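Local coordinates for protein novel antigen receptor (Ginglymostoma cirratum, PDB 4Q97) that forms the first constant domain of the heavy-chain shark antibody IgNAR, an immunoglobulin that probably recognises antigen through its separate variable domain, at residues A[84-92]-A[101-109]; A[53-61]-A[72-80]. All blocks are in the same frame, centred on the assembly; numbering follows the deposited sequence.

How the contacts relate
Contact 2 comes first along the chain and closes before contact 1 opens. Each joins two strands of an antiparallel hairpin, and the two lie in different sheets of one immunoglobulin C1-set sandwich. Contact 2 pairs strand 58-65 with strand 71-80. Contact 1 pairs strand 89-96 with strand 101-108. Strands 71-80 and 89-96 follow each other in the chain, so the turn between them crosses from sheet to sheet. The centres of the contacts are about 12 Å apart. Tyr90 of contact 1 bridges them, packing on Ile54, Leu77 and Val79 of contact 2. The Cys33-Cys92 disulfide also ties the two sheets together.

Contact 1: residues A[84-92]-A[101-109]; sequences WSRGSVYSC and SNQRKEIRS
Ser109 OG donates a hydrogen bond of 2.7 Å to Trp84 O. It joins the last modelled residue of this immunoglobulin C1-set domain to the loop before strand 89-96. The same serine lies over the indole: Ser109 CB sits 3.7 Å from the centroid of the Trp84 five-membered ring, a CH-pi contact. Trp84 has CG anti to its backbone N (chi1 178°), which lays the ring beside the chain end. Ile107 CG2 meets the ring at its edge, 3.9 Å from Trp84 CH2. Farther along, the strands pair antiparallel. Tyr90 and Ile107 exchange two backbone hydrogen bonds, and Cys92 and Lys105 make a longer pair, one of them weak. Ile107 and Cys92 face the core, where Ile107 touches Leu15 and Leu31 and Cys92 is disulfide-bonded to Cys33. Glu83 O takes bonds from both Ser88 OG and Tyr90 OH. The other face carries Val89, Ser91, Glu106 and Arg108. Val89 and Arg108 run side by side, with Val89 CB under one face of the guanidinium. Glu106 meets the edge of that group and helps hold it flat on the valine. The Arg108 NH2 to Glu106 OE1 salt bridge, 2.9 Å, meets the oxygen from above the carboxylate plane.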
loop_
_atom_site.group_PDB
_atom_site.type_symbol
_atom_site.label_atom_id
_atom_site.label_comp_id
_atom_site.label_asym_id
_atom_site.label_seq_id
_atom_site.Cartn_x
_atom_site.Cartn_y
_atom_site.Cartn_z
ATOM N N TRP A 84 7.938 -12.486 -12.796
ATOM C CA TRP A 84 7.230 -12.910 -11.592
ATOM C C TRP A 84 7.220 -14.426 -11.369
ATOM O O TRP A 84 7.319 -14.868 -10.229
ATOM C CB TRP A 84 5.812 -12.314 -11.555
ATOM C CG TRP A 84 4.975 -12.726 -10.365
ATOM C CD1 TRP A 84 3.814 -13.448 -10.395
ATOM C CD2 TRP A 84 5.234 -12.440 -8.979
ATOM N NE1 TRP A 84 3.334 -13.631 -9.119
ATOM C CE2 TRP A 84 4.185 -13.026 -8.230
ATOM C CE3 TRP A 84 6.249 -11.749 -8.297
ATOM C CZ2 TRP A 84 4.119 -12.939 -6.832
ATOM C CZ3 TRP A 84 6.184 -11.669 -6.903
ATOM C CH2 TRP A 84 5.123 -12.260 -6.190
ATOM N N SER A 85 7.119 -15.219 -12.436
ATOM C CA SER A 85 7.150 -16.684 -12.283
ATOM C C SER A 85 8.465 -17.360 -12.678
ATOM O O SER A 85 8.518 -18.585 -12.838
ATOM C CB SER A 85 5.965 -17.363 -12.974
ATOM O OG SER A 85 4.917 -17.596 -12.050
ATOM N N ARG A 86 9.525 -16.563 -12.814
ATOM C CA ARG A 86 10.881 -17.100 -12.910
ATOM C C ARG A 86 11.296 -17.655 -11.547
ATOM O O ARG A 86 12.478 -17.915 -11.301
ATOM C CB ARG A 86 11.863 -16.012 -13.354
ATOM C CG ARG A 86 11.720 -15.578 -14.803
ATOM C CD ARG A 86 12.546 -14.332 -15.082
ATOM N NE ARG A 86 13.855 -14.630 -15.664
ATOM C CZ ARG A 86 14.132 -14.562 -16.963
ATOM N NH1 ARG A 86 15.352 -14.848 -17.401
ATOM N NH2 ARG A 86 13.191 -14.206 -17.829
ATOM N N GLY A 87 10.309 -17.834 -10.667
ATOM C CA GLY A 87 10.556 -18.195 -9.277
ATOM C C GLY A 87 11.449 -17.156 -8.630
ATOM O O GLY A 87 12.290 -17.488 -7.795
ATOM N N SER A 88 11.277 -15.902 -9.050
ATOM C CA SER A 88 12.029 -14.776 -8.507
ATOM C C SER A 88 11.565 -14.468 -7.091
ATOM O O SER A 88 10.373 -14.556 -6.787
ATOM C CB SER A 88 11.859 -13.525 -9.380
ATOM O OG SER A 88 12.524 -13.643 -10.628
ATOM N N VAL A 89 12.515 -14.129 -6.226
ATOM C CA VAL A 89 12.193 -13.646 -4.890
ATOM C C VAL A 89 12.407 -12.147 -4.846
ATOM O O VAL A 89 13.491 -11.652 -5.146
ATOM C CB VAL A 89 13.017 -14.335 -3.771
ATOM C CG1 VAL A 89 14.515 -14.268 -4.041
ATOM C CG2 VAL A 89 12.687 -13.735 -2.409
ATOM N N TYR A 90 11.357 -11.428 -4.480
ATOM C CA TYR A 90 11.479 -10.004 -4.266
ATOM C C TYR A 90 11.419 -9.712 -2.780
ATOM O O TYR A 90 10.602 -10.281 -2.051
ATOM C CB TYR A 90 10.387 -9.253 -5.016
ATOM C CG TYR A 90 10.510 -9.353 -6.518
ATOM C CD1 TYR A 90 11.268 -8.430 -7.235
ATOM C CD2 TYR A 90 9.872 -10.371 -7.223
ATOM C CE1 TYR A 90 11.383 -8.515 -8.611
ATOM C CE2 TYR A 90 9.983 -10.466 -8.600
ATOM C CZ TYR A 90 10.740 -9.534 -9.288
ATOM O OH TYR A 90 10.858 -9.616 -10.656
ATOM N N SER A 91 12.313 -8.839 -2.339
ATOM C CA SER A 91 12.349 -8.407 -0.955
ATOM C C SER A 91 12.460 -6.890 -0.902
ATOM O O SER A 91 13.125 -6.284 -1.741
ATOM C CB SER A 91 13.523 -9.065 -0.214
ATOM O OG SER A 91 14.778 -8.679 -0.764
ATOM N N CYS A 92 11.764 -6.281 0.054
ATOM C CA CYS A 92 12.056 -4.912 0.449
ATOM C C CYS A 92 12.706 -4.946 1.829
ATOM O O CYS A 92 12.435 -5.836 2.651
ATOM C CB CYS A 92 10.803 -4.019 0.450
ATOM S SG CYS A 92 9.610 -4.430 1.739
ATOM N N SER A 101 17.136 -0.613 13.724
ATOM C CA SER A 101 16.353 -1.700 13.160
ATOM C C SER A 101 16.617 -1.881 11.674
ATOM O O SER A 101 16.614 -0.917 10.907
ATOM C CB SER A 101 14.863 -1.460 13.398
ATOM O OG SER A 101 14.107 -2.627 13.146
ATOM N N ASN A 102 16.853 -3.130 11.286
ATOM C CA ASN A 102 16.939 -3.501 9.886
ATOM C C ASN A 102 15.969 -4.628 9.614
ATOM O O ASN A 102 16.112 -5.729 10.150
ATOM C CB ASN A 102 18.358 -3.925 9.501
ATOM C CG ASN A 102 18.485 -4.273 8.028
ATOM O OD1 ASN A 102 19.289 -5.125 7.647
ATOM N ND2 ASN A 102 17.685 -3.617 7.191
ATOM N N GLN A 103 14.975 -4.346 8.784
ATOM C CA GLN A 103 13.941 -5.322 8.505
ATOM C C GLN A 103 13.834 -5.679 7.039
ATOM O O GLN A 103 14.168 -4.880 6.167
ATOM C CB GLN A 103 12.604 -4.842 9.043
ATOM C CG GLN A 103 12.370 -5.287 10.471
ATOM C CD GLN A 103 10.991 -4.936 10.951
ATOM O OE1 GLN A 103 10.701 -3.778 11.215
ATOM N NE2 GLN A 103 10.127 -5.938 11.065
ATOM N N ARG A 104 13.371 -6.900 6.790
ATOM C CA ARG A 104 13.174 -7.410 5.441
ATOM C C ARG A 104 12.055 -8.448 5.383
ATOM O O ARG A 104 11.905 -9.277 6.286
ATOM C CB ARG A 104 14.475 -8.000 4.892
ATOM C CG ARG A 104 15.107 -9.058 5.778
ATOM C CD ARG A 104 16.592 -9.184 5.501
ATOM N NE ARG A 104 17.341 -9.470 6.723
ATOM C CZ ARG A 104 17.747 -10.678 7.105
ATOM N NH1 ARG A 104 18.421 -10.811 8.240
ATOM N NH2 ARG A 104 17.487 -11.752 6.366
ATOM N N LYS A 105 11.268 -8.381 4.315
ATOM C CA LYS A 105 10.284 -9.411 3.994
ATOM C C LYS A 105 10.490 -9.853 2.557
ATOM O O LYS A 105 10.794 -9.039 1.685
ATOM C CB LYS A 105 8.861 -8.880 4.179
ATOM C CG LYS A 105 8.484 -8.577 5.621
ATOM C CD LYS A 105 8.130 -9.836 6.400
ATOM C CE LYS A 105 7.310 -9.490 7.635
ATOM N NZ LYS A 105 6.428 -10.618 8.039
ATOM N N GLU A 106 10.334 -11.146 2.314
ATOM C CA GLU A 106 10.494 -11.697 0.977
ATOM C C GLU A 106 9.162 -12.225 0.459
ATOM O O GLU A 106 8.290 -12.613 1.244
ATOM C CB GLU A 106 11.556 -12.802 0.966
ATOM C CG GLU A 106 11.318 -13.915 1.978
ATOM C CD GLU A 106 12.118 -15.170 1.690
ATOM O OE1 GLU A 106 13.347 -15.074 1.470
ATOM O OE2 GLU A 106 11.512 -16.263 1.695
ATOM N N ILE A 107 9.012 -12.227 -0.863
ATOM C CA ILE A 107 7.820 -12.748 -1.527
ATOM C C ILE A 107 8.229 -13.360 -2.865
ATOM O O ILE A 107 9.182 -12.894 -3.503
ATOM C CB ILE A 107 6.748 -11.646 -1.739
ATOM C CG1 ILE A 107 5.331 -12.238 -1.709
ATOM C CG2 ILE A 107 7.008 -10.866 -3.024
ATOM C CD1 ILE A 107 4.217 -11.210 -1.804
ATOM N N ARG A 108 7.510 -14.407 -3.272
ATOM C CA ARG A 108 7.789 -15.151 -4.511
ATOM C C ARG A 108 6.453 -15.557 -5.148
ATOM O O ARG A 108 5.415 -15.422 -4.514
ATOM C CB ARG A 108 8.671 -16.379 -4.217
ATOM C CG ARG A 108 9.722 -16.135 -3.136
ATOM C CD ARG A 108 10.841 -17.163 -3.075
ATOM N NE ARG A 108 11.684 -16.900 -1.904
ATOM C CZ ARG A 108 12.933 -17.331 -1.733
ATOM N NH1 ARG A 108 13.536 -18.068 -2.661
ATOM N NH2 ARG A 108 13.585 -17.015 -0.623
ATOM N N SER A 109 6.471 -16.045 -6.389
ATOM C CA SER A 109 5.223 -16.386 -7.096
ATOM C C SER A 109 4.505 -17.634 -6.574
ATOM O O SER A 109 5.121 -18.674 -6.341
ATOM C CB SER A 109 5.446 -16.486 -8.609
ATOM O OG SER A 109 6.691 -17.090 -8.923
#

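Contact 2: residues A[53-61]-A[72-80]; sequences TITSGFATT and SCASLLKVP
Thr60 and Ser75 face each other across a non-hydrogen-bonded pair of an antiparallel hairpin in one sheet of the immunoglobulin C1-set sandwich, and their hydroxyls meet. Thr60 OG1 and Ser75 OG are 2.9 Å apart and share a hydrogen bond. With chi1 at -171°, Ser75 OG swings away from its own N, toward Thr60 OG1, and it also accepts a bond from Trp47 NE1 in the opposite sheet. Phe58 lies on the same side. Phe58 CB rests 3.9 Å from Leu77 CD1, while its ring leads away from the strand 72-80 and meets the Trp47 ring, the planes at about 50°. Leu77 turns its two methyls to different partners. Leu77 CD1 packs on the backbone of Gly57, 3.4 Å from Gly57 O. Leu77 CD2 meets Ile54 CD1 tip to tip at 3.7 Å. Ala59 and Leu76 point to the other face, and their backbones exchange two hydrogen bonds. Thr61 bonds to Ala74 twice. Thr61 N donates to Ala74 O at 2.8 Å, and Thr61 OG1 takes a nearly straight bond from Ala74 N at 3.0 Å (173° at the hydrogen). Strand 71-80 is flanked on its other edge by strand 28-38, through backbone bonds such as Ser75 with Cys33. The face of Ala59 and Leu76 looks toward the second subunit, where Leu76 packs on Leu34 of that chain. The face of Ser75 and Leu77 packs inward on strand 44-49.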
loop_
_atom_site.group_PDB
_atom_site.type_symbol
_atom_site.label_atom_id
_atom_site.label_comp_id
_atom_site.label_asym_id
_atom_site.label_seq_id
_atom_site.Cartn_x
_atom_site.Cartn_y
_atom_site.Cartn_z
ATOM N N THR A 53 20.062 -6.351 -5.800
ATOM C CA THR A 53 19.283 -5.112 -5.692
ATOM C C THR A 53 18.373 -4.849 -6.901
ATOM O O THR A 53 18.573 -5.418 -7.979
ATOM C CB THR A 53 20.226 -3.899 -5.496
ATOM O OG1 THR A 53 21.300 -4.260 -4.618
ATOM C CG2 THR A 53 19.482 -2.697 -4.911
ATOM N N ILE A 54 17.369 -3.998 -6.699
ATOM C CA ILE A 54 16.530 -3.485 -7.780
ATOM C C ILE A 54 16.831 -1.994 -7.961
ATOM O O ILE A 54 16.815 -1.227 -6.997
ATOM C CB ILE A 54 15.026 -3.733 -7.509
ATOM C CG1 ILE A 54 14.752 -5.236 -7.409
ATOM C CG2 ILE A 54 14.157 -3.125 -8.601
ATOM C CD1 ILE A 54 13.370 -5.585 -6.902
ATOM N N THR A 55 17.113 -1.603 -9.203
ATOM C CA THR A 55 17.598 -0.257 -9.526
ATOM C C THR A 55 16.491 0.798 -9.589
ATOM O O THR A 55 16.622 1.874 -9.001
ATOM C CB THR A 55 18.382 -0.250 -10.857
ATOM O OG1 THR A 55 17.628 -0.949 -11.859
ATOM C CG2 THR A 55 19.733 -0.932 -10.692
ATOM N N SER A 56 15.414 0.493 -10.312
ATOM C CA SER A 56 14.285 1.416 -10.472
ATOM C C SER A 56 12.963 0.658 -10.614
ATOM O O SER A 56 12.882 -0.534 -10.310
ATOM C CB SER A 56 14.503 2.331 -11.683
ATOM O OG SER A 56 14.283 1.630 -12.898
ATOM N N GLY A 57 11.934 1.356 -11.086
ATOM C CA GLY A 57 10.599 0.782 -11.221
ATOM C C GLY A 57 9.794 0.899 -9.938
ATOM O O GLY A 57 8.692 0.348 -9.839
ATOM N N PHE A 58 10.335 1.619 -8.954
ATOM C CA PHE A 58 9.651 1.769 -7.674
ATOM C C PHE A 58 9.489 3.201 -7.172
ATOM O O PHE A 58 10.397 4.029 -7.282
ATOM C CB PHE A 58 10.258 0.857 -6.593
ATOM C CG PHE A 58 11.620 1.275 -6.110
ATOM C CD1 PHE A 58 11.757 2.137 -5.025
ATOM C CD2 PHE A 58 12.772 0.769 -6.709
ATOM C CE1 PHE A 58 13.014 2.509 -4.566
ATOM C CE2 PHE A 58 14.032 1.137 -6.253
ATOM C CZ PHE A 58 14.153 2.006 -5.179
ATOM N N ALA A 59 8.303 3.468 -6.631
ATOM C CA ALA A 59 8.000 4.726 -5.971
ATOM C C ALA A 59 7.633 4.453 -4.520
ATOM O O ALA A 59 7.029 3.425 -4.202
ATOM C CB ALA A 59 6.861 5.439 -6.682
ATOM N N THR A 60 8.017 5.371 -3.643
ATOM C CA THR A 60 7.641 5.302 -2.243
ATOM C C THR A 60 6.802 6.537 -1.957
ATOM O O THR A 60 7.205 7.652 -2.305
ATOM C CB THR A 60 8.882 5.238 -1.325
ATOM O OG1 THR A 60 9.683 4.100 -1.677
ATOM C CG2 THR A 60 8.479 5.125 0.146
ATOM N N THR A 61 5.631 6.335 -1.353
ATOM C CA THR A 61 4.737 7.438 -1.011
ATOM C C THR A 61 5.343 8.277 0.112
ATOM O O THR A 61 6.225 7.809 0.840
ATOM C CB THR A 61 3.327 6.950 -0.581
ATOM O OG1 THR A 61 3.394 6.301 0.697
ATOM C CG2 THR A 61 2.724 5.988 -1.618
ATOM N N SER A 72 2.892 5.865 8.626
ATOM C CA SER A 72 2.796 4.776 7.671
ATOM C C SER A 72 3.162 5.307 6.299
ATOM O O SER A 72 2.872 6.460 5.970
ATOM C CB SER A 72 1.382 4.203 7.635
ATOM O OG SER A 72 1.028 3.615 8.874
ATOM N N CYS A 73 3.818 4.473 5.504
ATOM C CA CYS A 73 4.026 4.789 4.102
ATOM C C CYS A 73 4.047 3.496 3.318
ATOM O O CYS A 73 4.126 2.413 3.903
ATOM C CB CYS A 73 5.306 5.607 3.890
ATOM S SG CYS A 73 6.848 4.675 3.920
ATOM N N ALA A 74 3.953 3.609 1.999
ATOM C CA ALA A 74 4.003 2.440 1.134
ATOM C C ALA A 74 5.071 2.635 0.069
ATOM O O ALA A 74 5.224 3.734 -0.478
ATOM C CB ALA A 74 2.644 2.189 0.497
ATOM N N SER A 75 5.825 1.572 -0.199
ATOM C CA SER A 75 6.756 1.559 -1.318
ATOM C C SER A 75 6.202 0.657 -2.413
ATOM O O SER A 75 5.936 -0.528 -2.183
ATOM C CB SER A 75 8.148 1.101 -0.885
ATOM O OG SER A 75 9.079 1.293 -1.938
ATOM N N LEU A 76 6.038 1.230 -3.601
ATOM C CA LEU A 76 5.339 0.573 -4.700
ATOM C C LEU A 76 6.266 0.152 -5.833
ATOM O O LEU A 76 6.917 0.993 -6.453
ATOM C CB LEU A 76 4.260 1.506 -5.247
ATOM C CG LEU A 76 3.011 1.645 -4.386
ATOM C CD1 LEU A 76 2.278 2.945 -4.678
ATOM C CD2 LEU A 76 2.121 0.439 -4.628
ATOM N N LEU A 77 6.310 -1.151 -6.098
ATOM C CA LEU A 77 7.107 -1.686 -7.190
ATOM C C LEU A 77 6.234 -2.413 -8.206
ATOM O O LEU A 77 5.447 -3.300 -7.848
ATOM C CB LEU A 77 8.211 -2.611 -6.664
ATOM C CG LEU A 77 9.033 -3.416 -7.684
ATOM C CD1 LEU A 77 9.993 -2.534 -8.470
ATOM C CD2 LEU A 77 9.795 -4.538 -6.998
ATOM N N LYS A 78 6.370 -2.015 -9.470
ATOM C CA LYS A 78 5.772 -2.750 -10.578
ATOM C C LYS A 78 6.828 -3.706 -11.093
ATOM O O LYS A 78 7.903 -3.275 -11.527
ATOM C CB LYS A 78 5.355 -1.817 -11.716
ATOM C CG LYS A 78 4.875 -0.441 -11.293
ATOM C CD LYS A 78 4.572 0.401 -12.519
ATOM C CE LYS A 78 5.014 1.846 -12.335
ATOM N NZ LYS A 78 5.260 2.508 -13.651
ATOM N N VAL A 79 6.539 -5.001 -11.029
ATOM C CA VAL A 79 7.447 -5.996 -11.588
ATOM C C VAL A 79 6.848 -6.648 -12.836
ATOM O O VAL A 79 5.694 -7.073 -12.824
ATOM C CB VAL A 79 7.943 -7.027 -10.527
ATOM C CG1 VAL A 79 7.270 -6.807 -9.181
ATOM C CG2 VAL A 79 7.772 -8.467 -10.993
ATOM N N PRO A 80 7.624 -6.680 -13.935
ATOM C CA PRO A 80 7.286 -7.435 -15.135
ATOM C C PRO A 80 6.666 -8.802 -14.812
ATOM O O PRO A 80 7.222 -9.560 -14.015
ATOM C CB PRO A 80 8.647 -7.610 -15.821
ATOM C CG PRO A 80 9.514 -6.500 -15.292
ATOM C CD PRO A 80 8.785 -5.805 -14.174
#